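Local structure of uncharacterized protein (Bacteroides cellulosilyticus, 5JVK) at residues A[13-21]-A[120-128]; A[402-410]-A[468-476]. The protein probably hydrolyses O-glycosidic bonds in carbohydrates, as a family 39 glycoside hydrolase from a gut symbiont. All coordinates share one frame; numbering follows the deposited sequence.

Interaction 1 (A[13-21]-A[120-128])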
ATOM      1  N   LEU A  13      23.624   8.502 -10.679  1.00 43.93           N
ATOM      2  CA  LEU A  13      22.167   8.424 -10.812  1.00 41.98           C
ATOM      3  C   LEU A  13      21.483   9.447  -9.913  1.00 40.02           C
ATOM      4  O   LEU A  13      21.945   9.718  -8.801  1.00 38.99           O
ATOM      5  CB  LEU A  13      21.659   7.027 -10.445  1.00 41.78           C
ATOM      6  CG  LEU A  13      22.084   5.882 -11.361  1.00 41.75           C
ATOM      7  CD1 LEU A  13      21.760   4.546 -10.710  1.00 41.76           C
ATOM      8  CD2 LEU A  13      21.413   5.998 -12.723  1.00 41.79           C
ATOM      9  N   ASN A  14      20.381  10.008 -10.408  1.00 37.90           N
ATOM     10  CA  ASN A  14      19.483  10.810  -9.583  1.00 36.53           C
ATOM     11  C   ASN A  14      18.989   9.894  -8.459  1.00 35.52           C
ATOM     12  O   ASN A  14      18.505   8.798  -8.746  1.00 36.55           O
ATOM     13  CB  ASN A  14      18.302  11.323 -10.423  1.00 35.94           C
ATOM     14  CG  ASN A  14      17.451  12.356  -9.698  1.00 35.46           C
ATOM     15  OD1 ASN A  14      17.324  12.349  -8.474  1.00 35.36           O
ATOM     16  ND2 ASN A  14      16.841  13.245 -10.468  1.00 35.35           N
ATOM     17  N   PRO A  15      19.146  10.311  -7.184  1.00 34.33           N
ATOM     18  CA  PRO A  15      18.611   9.512  -6.069  1.00 33.58           C
ATOM     19  C   PRO A  15      17.106   9.254  -6.148  1.00 32.36           C
ATOM     20  O   PRO A  15      16.642   8.219  -5.677  1.00 32.53           O
ATOM     21  CB  PRO A  15      18.935  10.362  -4.835  1.00 33.80           C
ATOM     22  CG  PRO A  15      20.111  11.171  -5.236  1.00 34.00           C
ATOM     23  CD  PRO A  15      19.919  11.468  -6.693  1.00 34.24           C
ATOM     24  N   VAL A  16      16.368  10.198  -6.727  1.00 30.93           N
ATOM     25  CA  VAL A  16      14.940  10.058  -6.977  1.00 29.96           C
ATOM     26  C   VAL A  16      14.741   9.601  -8.429  1.00 29.50           C
ATOM     27  O   VAL A  16      14.933  10.387  -9.360  1.00 29.77           O
ATOM     28  CB  VAL A  16      14.208  11.396  -6.721  1.00 29.91           C
ATOM     29  CG1 VAL A  16      12.717  11.278  -7.021  1.00 29.84           C
ATOM     30  CG2 VAL A  16      14.437  11.861  -5.286  1.00 30.02           C
ATOM     31  N   LEU A  17      14.357   8.334  -8.610  1.00 28.64           N
ATOM     32  CA  LEU A  17      14.091   7.758  -9.941  1.00 27.69           C
ATOM     33  C   LEU A  17      12.587   7.744 -10.288  1.00 26.94           C
ATOM     34  O   LEU A  17      12.117   6.888 -11.043  1.00 26.54           O
ATOM     35  CB  LEU A  17      14.695   6.346 -10.027  1.00 27.50           C
ATOM     36  CG  LEU A  17      16.226   6.267  -9.918  1.00 27.61           C
ATOM     37  CD1 LEU A  17      16.689   4.849  -9.618  1.00 27.62           C
ATOM     38  CD2 LEU A  17      16.902   6.785 -11.183  1.00 27.50           C
ATOM     39  N   VAL A  18      11.844   8.709  -9.740  1.00 26.27           N
ATOM     40  CA  VAL A  18      10.417   8.887 -10.002  1.00 25.67           C
ATOM     41  C   VAL A  18      10.173  10.365 -10.275  1.00 25.43           C
ATOM     42  O   VAL A  18      10.729  11.215  -9.582  1.00 25.50           O
ATOM     43  CB  VAL A  18       9.575   8.460  -8.785  1.00 25.37           C
ATOM     44  CG1 VAL A  18       8.093   8.726  -9.024  1.00 25.30           C
ATOM     45  CG2 VAL A  18       9.819   6.991  -8.462  1.00 25.41           C
ATOM     46  N   SER A  19       9.331  10.669 -11.260  1.00 25.03           N
ATOM     47  CA  SER A  19       9.020  12.057 -11.604  1.00 25.11           C
ATOM     48  C   SER A  19       7.579  12.195 -12.093  1.00 25.12           C
ATOM     49  O   SER A  19       7.133  11.416 -12.936  1.00 25.06           O
ATOM     50  CB  SER A  19      10.007  12.557 -12.669  1.00 25.05           C
ATOM     51  OG  SER A  19       9.787  13.916 -13.003  1.00 24.76           O
ATOM     52  N   THR A  20       6.859  13.184 -11.562  1.00 25.21           N
ATOM     53  CA  THR A  20       5.476  13.441 -11.972  1.00 25.60           C
ATOM     54  C   THR A  20       5.419  14.153 -13.326  1.00 26.38           C
ATOM     55  O   THR A  20       6.307  14.947 -13.655  1.00 26.40           O
ATOM     56  CB  THR A  20       4.706  14.287 -10.935  1.00 25.41           C
ATOM     57  OG1 THR A  20       5.334  15.563 -10.779  1.00 25.28           O
ATOM     58  CG2 THR A  20       4.654  13.576  -9.589  1.00 25.40           C
ATOM     59  N   ASP A  21       4.380  13.839 -14.105  1.00 27.00           N
ATOM     60  CA  ASP A  21       4.061  14.528 -15.366  1.00 27.46           C
ATOM     61  C   ASP A  21       5.074  14.253 -16.489  1.00 27.68           C
ATOM     62  O   ASP A  21       6.167  13.737 -16.254  1.00 26.99           O
ATOM     63  CB  ASP A  21       3.917  16.048 -15.124  1.00 27.72           C
ATOM     64  CG  ASP A  21       2.946  16.734 -16.094  1.00 28.34           C
ATOM     65  OD1 ASP A  21       2.431  16.090 -17.037  1.00 28.48           O
ATOM     66  OD2 ASP A  21       2.699  17.945 -15.905  1.00 28.87           O
ATOM     67  N   LYS A 120      13.268  11.985   1.466  1.00 33.16           N
ATOM     68  CA  LYS A 120      13.343  11.303   0.168  1.00 32.14           C
ATOM     69  C   LYS A 120      12.339  10.159   0.066  1.00 31.20           C
ATOM     70  O   LYS A 120      11.607  10.064  -0.918  1.00 30.89           O
ATOM     71  CB  LYS A 120      14.760  10.772  -0.086  1.00 32.05           C
ATOM     72  CG  LYS A 120      14.957  10.148  -1.465  1.00 32.01           C
ATOM     73  CD  LYS A 120      16.422  10.086  -1.876  1.00 32.03           C
ATOM     74  CE  LYS A 120      17.239   9.125  -1.023  1.00 31.97           C
ATOM     75  NZ  LYS A 120      16.831   7.707  -1.205  1.00 32.10           N
ATOM     76  N   THR A 121      12.318   9.297   1.082  1.00 30.54           N
ATOM     77  CA  THR A 121      11.385   8.166   1.138  1.00 30.13           C
ATOM     78  C   THR A 121       9.924   8.638   1.123  1.00 30.10           C
ATOM     79  O   THR A 121       9.106   8.065   0.406  1.00 29.74           O
ATOM     80  CB  THR A 121      11.670   7.251   2.361  1.00 29.76           C
ATOM     81  OG1 THR A 121      12.912   6.563   2.159  1.00 29.30           O
ATOM     82  CG2 THR A 121      10.569   6.209   2.572  1.00 29.59           C
ATOM     83  N   PHE A 122       9.611   9.684   1.889  1.00 30.49           N
ATOM     84  CA  PHE A 122       8.235  10.209   1.946  1.00 31.06           C
ATOM     85  C   PHE A 122       7.814  11.012   0.720  1.00 32.04           C
ATOM     86  O   PHE A 122       6.620  11.116   0.440  1.00 32.45           O
ATOM     87  CB  PHE A 122       7.977  10.990   3.240  1.00 30.72           C
ATOM     88  CG  PHE A 122       7.489  10.120   4.357  1.00 30.46           C
ATOM     89  CD1 PHE A 122       8.369   9.297   5.050  1.00 30.24           C
ATOM     90  CD2 PHE A 122       6.137  10.073   4.676  1.00 30.28           C
ATOM     91  CE1 PHE A 122       7.912   8.469   6.063  1.00 30.76           C
ATOM     92  CE2 PHE A 122       5.675   9.250   5.687  1.00 30.38           C
ATOM     93  CZ  PHE A 122       6.562   8.446   6.383  1.00 30.62           C
ATOM     94  N   ARG A 123       8.782  11.569  -0.003  1.00 33.46           N
ATOM     95  CA  ARG A 123       8.525  12.160  -1.320  1.00 34.87           C
ATOM     96  C   ARG A 123       8.142  11.063  -2.323  1.00 33.44           C
ATOM     97  O   ARG A 123       7.247  11.257  -3.149  1.00 33.59           O
ATOM     98  CB  ARG A 123       9.758  12.932  -1.803  1.00 37.58           C
ATOM     99  CG  ARG A 123       9.563  13.759  -3.068  1.00 40.55           C
ATOM    100  CD  ARG A 123      10.805  14.602  -3.344  1.00 43.24           C
ATOM    101  NE  ARG A 123      11.039  14.813  -4.776  1.00 45.81           N
ATOM    102  CZ  ARG A 123      12.188  15.234  -5.318  1.00 47.77           C
ATOM    103  NH1 ARG A 123      13.255  15.512  -4.564  1.00 48.00           N
ATOM    104  NH2 ARG A 123      12.276  15.381  -6.640  1.00 48.88           N
ATOM    105  N   LEU A 124       8.818   9.916  -2.237  1.00 31.62           N
ATOM    106  CA  LEU A 124       8.507   8.759  -3.080  1.00 30.50           C
ATOM    107  C   LEU A 124       7.167   8.111  -2.707  1.00 30.11           C
ATOM    108  O   LEU A 124       6.449   7.638  -3.586  1.00 29.58           O
ATOM    109  CB  LEU A 124       9.638   7.725  -3.023  1.00 30.27           C
ATOM    110  CG  LEU A 124      10.972   8.176  -3.635  1.00 30.03           C
ATOM    111  CD1 LEU A 124      12.139   7.370  -3.091  1.00 30.06           C
ATOM    112  CD2 LEU A 124      10.931   8.083  -5.150  1.00 30.30           C
ATOM    113  N   ILE A 125       6.839   8.090  -1.414  1.00 29.65           N
ATOM    114  CA  ILE A 125       5.528   7.624  -0.944  1.00 29.25           C
ATOM    115  C   ILE A 125       4.407   8.534  -1.457  1.00 29.30           C
ATOM    116  O   ILE A 125       3.353   8.039  -1.866  1.00 29.21           O
ATOM    117  CB  ILE A 125       5.465   7.507   0.604  1.00 29.08           C
ATOM    118  CG1 ILE A 125       6.379   6.373   1.091  1.00 29.04           C
ATOM    119  CG2 ILE A 125       4.036   7.243   1.085  1.00 28.98           C
ATOM    120  CD1 ILE A 125       6.796   6.477   2.545  1.00 29.03           C
ATOM    121  N   ARG A 126       4.639   9.848  -1.427  1.00 29.27           N
ATOM    122  CA  ARG A 126       3.662  10.840  -1.905  1.00 29.46           C
ATOM    123  C   ARG A 126       3.316  10.665  -3.386  1.00 28.72           C
ATOM    124  O   ARG A 126       2.140  10.679  -3.754  1.00 29.02           O
ATOM    125  CB  ARG A 126       4.168  12.273  -1.651  1.00 30.08           C
ATOM    126  CG  ARG A 126       3.354  13.392  -2.299  1.00 30.88           C
ATOM    127  CD  ARG A 126       1.904  13.413  -1.840  1.00 31.68           C
ATOM    128  NE  ARG A 126       1.137  14.452  -2.531  1.00 32.84           N
ATOM    129  CZ  ARG A 126       0.689  14.380  -3.789  1.00 33.17           C
ATOM    130  NH1 ARG A 126       0.909  13.303  -4.548  1.00 33.66           N
ATOM    131  NH2 ARG A 126      -0.000  15.400  -4.297  1.00 33.03           N
ATOM    132  N   MET A 127       4.337  10.505  -4.223  1.00 27.76           N
ATOM    133  CA  MET A 127       4.139  10.365  -5.672  1.00 27.43           C
ATOM    134  C   MET A 127       3.486   9.032  -6.082  1.00 26.68           C
ATOM    135  O   MET A 127       2.997   8.909  -7.205  1.00 25.96           O
ATOM    136  CB  MET A 127       5.466  10.571  -6.419  1.00 27.57           C
ATOM    137  CG  MET A 127       5.984  12.000  -6.359  1.00 27.80           C
ATOM    138  SD  MET A 127       7.469  12.272  -7.352  1.00 28.33           S
ATOM    139  CE  MET A 127       8.685  11.352  -6.412  1.00 27.96           C
ATOM    140  N   ALA A 128       3.500   8.042  -5.187  1.00 26.08           N
ATOM    141  CA  ALA A 128       2.743   6.794  -5.377  1.00 25.64           C
ATOM    142  C   ALA A 128       1.242   6.948  -5.090  1.00 25.39           C
ATOM    143  O   ALA A 128       0.461   6.050  -5.417  1.00 25.31           O
ATOM    144  CB  ALA A 128       3.324   5.685  -4.516  1.00 25.52           C
TER
HETATM  145  O   HOH W   1      18.122   6.827  -3.489  1.00 27.68           O
HETATM  146  O   HOH W   2      10.665  13.970  -8.903  1.00 33.88           O
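The guanidinium group of R123 carries the CG2 methyl of V16 on one face, with the methyl carbon 3.9 Å above the plane and offset toward the rim; the two side chains cross at about a right angle. R123 NH2 donates to a water 3.1 Å away. That same water donates to V18 O at 2.8 Å, so the arginine reaches the strand backbone indirectly. A second water joins K120 NZ (2.8 Å) to P15 O, while the ammonium group also forms a salt bridge with D115. Beyond the methyl-on-guanidinium contact, the direct contacts are apolar. V16 CG1 packs against L124 CD2 and M127 CE. V18 has its branches spread over two partners: CG2 packs on L124 CD2 at 3.7 Å, whereas CG1, placed opposite the backbone N by chi1 of 176°, meets M127 CE tip to tip at 3.8 Å. M127 bends at chi3 (-70°), which turns CE toward the valine; its SD meets T20 CG2 at 3.8 Å, the side chains crossing roughly perpendicularly. An alanine at M127 would lack CG, SD and CE, and would probably leave V18 CG1 and T20 CG2 facing a gap. The axes of strand 18-20 and helix 120-127 come within 9.3 Å at a 50° angle. The arrangement is an interdomain seam: an edge strand of the N-terminal mixed sheet lies against the first helix of a (beta/alpha)8 barrel.

Interaction 2 (A[402-410]-A[468-476])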
ATOM      1  N   LYS A 402       9.877  -0.557  -8.994  1.00 20.98           N
ATOM      2  CA  LYS A 402       9.374  -1.748  -9.676  1.00 20.60           C
ATOM      3  C   LYS A 402       8.066  -1.358 -10.378  1.00 20.01           C
ATOM      4  O   LYS A 402       7.523  -0.284 -10.095  1.00 20.05           O
ATOM      5  CB  LYS A 402       9.146  -2.873  -8.665  1.00 20.87           C
ATOM      6  CG  LYS A 402      10.422  -3.353  -7.978  1.00 20.89           C
ATOM      7  CD  LYS A 402      10.133  -4.090  -6.681  1.00 20.85           C
ATOM      8  CE  LYS A 402       9.346  -5.366  -6.922  1.00 21.14           C
ATOM      9  NZ  LYS A 402       9.155  -6.155  -5.676  1.00 21.36           N
ATOM     10  N   PRO A 403       7.559  -2.205 -11.305  1.00 19.26           N
ATOM     11  CA  PRO A 403       6.284  -1.902 -11.983  1.00 18.77           C
ATOM     12  C   PRO A 403       5.094  -1.616 -11.053  1.00 18.40           C
ATOM     13  O   PRO A 403       4.222  -0.823 -11.411  1.00 18.21           O
ATOM     14  CB  PRO A 403       6.020  -3.168 -12.801  1.00 18.86           C
ATOM     15  CG  PRO A 403       7.375  -3.694 -13.104  1.00 18.97           C
ATOM     16  CD  PRO A 403       8.197  -3.407 -11.879  1.00 19.16           C
ATOM     17  N   SER A 404       5.069  -2.254  -9.881  1.00 17.94           N
ATOM     18  CA  SER A 404       4.013  -2.046  -8.890  1.00 17.80           C
ATOM     19  C   SER A 404       3.911  -0.606  -8.389  1.00 17.93           C
ATOM     20  O   SER A 404       2.819  -0.152  -8.029  1.00 17.97           O
ATOM     21  CB  SER A 404       4.189  -3.003  -7.710  1.00 17.72           C
ATOM     22  OG  SER A 404       5.470  -2.865  -7.131  1.00 17.73           O
ATOM     23  N   TYR A 405       5.039   0.103  -8.362  1.00 18.00           N
ATOM     24  CA  TYR A 405       5.047   1.526  -8.034  1.00 18.02           C
ATOM     25  C   TYR A 405       4.233   2.326  -9.048  1.00 18.23           C
ATOM     26  O   TYR A 405       3.392   3.143  -8.669  1.00 18.15           O
ATOM     27  CB  TYR A 405       6.476   2.074  -7.977  1.00 17.87           C
ATOM     28  CG  TYR A 405       6.526   3.501  -7.499  1.00 17.74           C
ATOM     29  CD1 TYR A 405       6.311   4.562  -8.382  1.00 17.73           C
ATOM     30  CD2 TYR A 405       6.757   3.797  -6.160  1.00 17.72           C
ATOM     31  CE1 TYR A 405       6.334   5.874  -7.944  1.00 17.71           C
ATOM     32  CE2 TYR A 405       6.790   5.109  -5.714  1.00 17.80           C
ATOM     33  CZ  TYR A 405       6.574   6.143  -6.610  1.00 17.75           C
ATOM     34  OH  TYR A 405       6.599   7.439  -6.170  1.00 17.89           O
ATOM     35  N   GLN A 406       4.510   2.097 -10.330  1.00 18.55           N
ATOM     36  CA  GLN A 406       3.801   2.761 -11.425  1.00 18.84           C
ATOM     37  C   GLN A 406       2.301   2.482 -11.341  1.00 18.93           C
ATOM     38  O   GLN A 406       1.489   3.398 -11.470  1.00 19.17           O
ATOM     39  CB  GLN A 406       4.333   2.279 -12.780  1.00 19.06           C
ATOM     40  CG  GLN A 406       3.832   3.070 -13.985  1.00 19.31           C
ATOM     41  CD  GLN A 406       4.582   4.373 -14.218  1.00 19.48           C
ATOM     42  OE1 GLN A 406       5.712   4.552 -13.765  1.00 19.56           O
ATOM     43  NE2 GLN A 406       3.950   5.289 -14.947  1.00 19.64           N
ATOM     44  N   ALA A 407       1.951   1.215 -11.130  1.00 18.97           N
ATOM     45  CA  ALA A 407       0.550   0.798 -10.997  1.00 18.97           C
ATOM     46  C   ALA A 407      -0.166   1.484  -9.835  1.00 18.81           C
ATOM     47  O   ALA A 407      -1.336   1.834  -9.960  1.00 18.87           O
ATOM     48  CB  ALA A 407       0.460  -0.715 -10.851  1.00 19.14           C
ATOM     49  N   ALA A 408       0.540   1.674  -8.720  1.00 18.72           N
ATOM     50  CA  ALA A 408      -0.002   2.371  -7.546  1.00 18.74           C
ATOM     51  C   ALA A 408      -0.297   3.850  -7.822  1.00 18.92           C
ATOM     52  O   ALA A 408      -1.364   4.353  -7.467  1.00 18.92           O
ATOM     53  CB  ALA A 408       0.951   2.240  -6.366  1.00 18.62           C
ATOM     54  N   ALA A 409       0.655   4.538  -8.445  1.00 19.08           N
ATOM     55  CA  ALA A 409       0.491   5.953  -8.790  1.00 19.19           C
ATOM     56  C   ALA A 409      -0.663   6.167  -9.768  1.00 19.20           C
ATOM     57  O   ALA A 409      -1.468   7.091  -9.597  1.00 19.19           O
ATOM     58  CB  ALA A 409       1.782   6.514  -9.367  1.00 19.28           C
ATOM     59  N   VAL A 410      -0.747   5.302 -10.777  1.00 19.06           N
ATOM     60  CA  VAL A 410      -1.779   5.418 -11.806  1.00 19.09           C
ATOM     61  C   VAL A 410      -3.164   5.099 -11.227  1.00 19.42           C
ATOM     62  O   VAL A 410      -4.105   5.870 -11.438  1.00 19.86           O
ATOM     63  CB  VAL A 410      -1.465   4.537 -13.040  1.00 18.94           C
ATOM     64  CG1 VAL A 410      -2.620   4.545 -14.037  1.00 19.00           C
ATOM     65  CG2 VAL A 410      -0.183   5.009 -13.718  1.00 18.88           C
ATOM     66  N   LEU A 468      -8.976   6.544 -23.286  1.00 32.67           N
ATOM     67  CA  LEU A 468      -8.517   5.231 -22.835  1.00 31.40           C
ATOM     68  C   LEU A 468      -7.103   5.331 -22.273  1.00 30.48           C
ATOM     69  O   LEU A 468      -6.184   5.727 -22.986  1.00 30.09           O
ATOM     70  CB  LEU A 468      -8.548   4.235 -23.992  1.00 31.42           C
ATOM     71  CG  LEU A 468      -8.105   2.796 -23.717  1.00 31.65           C
ATOM     72  CD1 LEU A 468      -8.971   2.150 -22.645  1.00 31.82           C
ATOM     73  CD2 LEU A 468      -8.147   1.988 -25.002  1.00 31.47           C
ATOM     74  N   ILE A 469      -6.945   4.965 -20.999  1.00 29.81           N
ATOM     75  CA  ILE A 469      -5.651   4.957 -20.306  1.00 29.31           C
ATOM     76  C   ILE A 469      -5.346   3.521 -19.875  1.00 28.18           C
ATOM     77  O   ILE A 469      -6.240   2.822 -19.402  1.00 28.16           O
ATOM     78  CB  ILE A 469      -5.679   5.860 -19.042  1.00 29.94           C
ATOM     79  CG1 ILE A 469      -6.241   7.259 -19.359  1.00 30.52           C
ATOM     80  CG2 ILE A 469      -4.294   5.963 -18.408  1.00 30.06           C
ATOM     81  CD1 ILE A 469      -5.459   8.052 -20.392  1.00 30.95           C
ATOM     82  N   ASP A 470      -4.098   3.083 -20.041  1.00 26.97           N
ATOM     83  CA  ASP A 470      -3.677   1.744 -19.585  1.00 26.26           C
ATOM     84  C   ASP A 470      -3.172   1.800 -18.128  1.00 25.20           C
ATOM     85  O   ASP A 470      -3.204   2.859 -17.500  1.00 24.70           O
ATOM     86  CB  ASP A 470      -2.650   1.122 -20.557  1.00 26.29           C
ATOM     87  CG  ASP A 470      -1.268   1.775 -20.490  1.00 26.86           C
ATOM     88  OD1 ASP A 470      -1.100   2.814 -19.816  1.00 26.93           O
ATOM     89  OD2 ASP A 470      -0.336   1.238 -21.125  1.00 27.52           O
ATOM     90  N   TRP A 471      -2.695   0.670 -17.609  1.00 24.32           N
ATOM     91  CA  TRP A 471      -2.157   0.570 -16.231  1.00 23.77           C
ATOM     92  C   TRP A 471      -1.012   1.539 -15.900  1.00 24.27           C
ATOM     93  O   TRP A 471      -0.699   1.768 -14.729  1.00 24.11           O
ATOM     94  CB  TRP A 471      -1.649  -0.853 -15.979  1.00 22.90           C
ATOM     95  CG  TRP A 471      -0.341  -1.147 -16.671  1.00 22.12           C
ATOM     96  CD1 TRP A 471      -0.163  -1.491 -17.976  1.00 21.83           C
ATOM     97  CD2 TRP A 471       0.968  -1.095 -16.089  1.00 21.54           C
ATOM     98  NE1 TRP A 471       1.173  -1.663 -18.243  1.00 21.58           N
ATOM     99  CE2 TRP A 471       1.890  -1.423 -17.103  1.00 21.32           C
ATOM    100  CE3 TRP A 471       1.449  -0.798 -14.808  1.00 21.33           C
ATOM    101  CZ2 TRP A 471       3.269  -1.472 -16.876  1.00 21.21           C
ATOM    102  CZ3 TRP A 471       2.820  -0.846 -14.583  1.00 21.21           C
ATOM    103  CH2 TRP A 471       3.713  -1.181 -15.613  1.00 21.11           C
ATOM    104  N   GLN A 472      -0.413   2.088 -16.951  1.00 24.98           N
ATOM    105  CA  GLN A 472       0.871   2.769 -16.944  1.00 25.10           C
ATOM    106  C   GLN A 472       0.736   4.295 -16.986  1.00 25.53           C
ATOM    107  O   GLN A 472       1.720   5.010 -16.761  1.00 25.48           O
ATOM    108  CB  GLN A 472       1.595   2.320 -18.212  1.00 25.21           C
ATOM    109  CG  GLN A 472       3.060   2.024 -18.074  1.00 25.20           C
ATOM    110  CD  GLN A 472       3.646   1.489 -19.370  1.00 25.19           C
ATOM    111  OE1 GLN A 472       2.945   1.303 -20.363  1.00 25.24           O
ATOM    112  NE2 GLN A 472       4.929   1.220 -19.358  1.00 25.67           N
ATOM    113  N   GLY A 473      -0.471   4.785 -17.290  1.00 25.95           N
ATOM    114  CA  GLY A 473      -0.706   6.195 -17.593  1.00 26.89           C
ATOM    115  C   GLY A 473      -0.670   6.526 -19.079  1.00 27.65           C
ATOM    116  O   GLY A 473      -1.031   7.636 -19.468  1.00 27.80           O
ATOM    117  N   CYS A 474      -0.245   5.571 -19.908  1.00 28.71           N
ATOM    118  CA  CYS A 474      -0.129   5.775 -21.352  1.00 29.73           C
ATOM    119  C   CYS A 474      -1.517   5.860 -21.982  1.00 30.14           C
ATOM    120  O   CYS A 474      -2.374   5.023 -21.710  1.00 30.37           O
ATOM    121  CB  CYS A 474       0.691   4.643 -21.997  1.00 30.18           C
ATOM    122  SG  CYS A 474       0.539   4.499 -23.796  1.00 32.24           S
ATOM    123  N   GLU A 475      -1.731   6.881 -22.810  1.00 31.19           N
ATOM    124  CA  GLU A 475      -3.004   7.072 -23.499  1.00 31.79           C
ATOM    125  C   GLU A 475      -3.029   6.264 -24.793  1.00 31.46           C
ATOM    126  O   GLU A 475      -2.037   6.213 -25.517  1.00 31.16           O
ATOM    127  CB  GLU A 475      -3.247   8.552 -23.794  1.00 32.86           C
ATOM    128  CG  GLU A 475      -4.618   8.831 -24.407  1.00 34.05           C
ATOM    129  CD  GLU A 475      -5.064  10.280 -24.304  1.00 35.15           C
ATOM    130  OE1 GLU A 475      -4.487  11.052 -23.504  1.00 35.61           O
ATOM    131  OE2 GLU A 475      -6.022  10.640 -25.023  1.00 35.95           O
ATOM    132  N   MET A 476      -4.177   5.644 -25.068  1.00 31.60           N
ATOM    133  CA  MET A 476      -4.391   4.831 -26.264  1.00 32.09           C
ATOM    134  C   MET A 476      -5.622   5.350 -27.004  1.00 31.09           C
ATOM    135  O   MET A 476      -6.531   5.889 -26.376  1.00 30.93           O
ATOM    136  CB  MET A 476      -4.631   3.369 -25.877  1.00 33.22           C
ATOM    137  CG  MET A 476      -3.472   2.693 -25.158  1.00 34.45           C
ATOM    138  SD  MET A 476      -3.975   1.168 -24.332  1.00 36.35           S
ATOM    139  CE  MET A 476      -4.513   0.174 -25.725  1.00 37.03           C
TER
HETATM  140  O   HOH W   3      -2.743   0.938 -12.660  1.00 17.25           O
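W471 and Q472, the central residues of a type I turn joining strands 466-469 and 475-476 in a beta hairpin, press against helix 403-410, which follows the eighth barrel strand. Aromatic packing comes first. The indole directs its six-membered ring at the helix: P403 O lies in the ring plane at its edge, 3.5 Å from W471 CZ3, and A407 CB is also near the plane, 4.1 Å from CE3. Q472 CG rests over one indole face, and Y45 adds an edge-to-face ring contact. V410 packs against the turn's peptide backbone, CB 3.3 Å from W471 O and CG2 3.5 Å from Q472 C. Among the polar contacts, a water donates to both A407 O and W471 O. Within the turn, D470 OD1, met from above its carboxylate plane, accepts from Q472 N two residues on at 3.0 Å, closing an Asx turn. The one direct hydrogen bond between the segments belongs to Q406, whose chain bends at chi2 (81°) to bring its amide to the turn while NE2 also donates to V93 O. Q406 NE2 reaches Q472 O at 2.9 Å with an N-H...O angle of 152°, the acceptor close to the glutamine's amide plane.

Overall arrangement
Interactions 1 and 2 have centres 16 Å apart and meet through neighbouring helices, 118-127 and 403-415, the first and last of the closed barrel. Y405, on the helix of interaction 2, links them: its OH lies 2.6 Å from L124 O, a probable hydrogen bond, and its side chain also packs on V18 and M127. A409 CB adds a close approach to M127 O at 3.4 Å. Strand 83-94 provides a second connection, since it pairs with strand 18-20 and also supplies the V93 carbonyl to Q406. Three units thus converge here: the N-terminal mixed sheet, the barrel and the C-terminal antiparallel sheet. Both contacts are best read as interdomain packing.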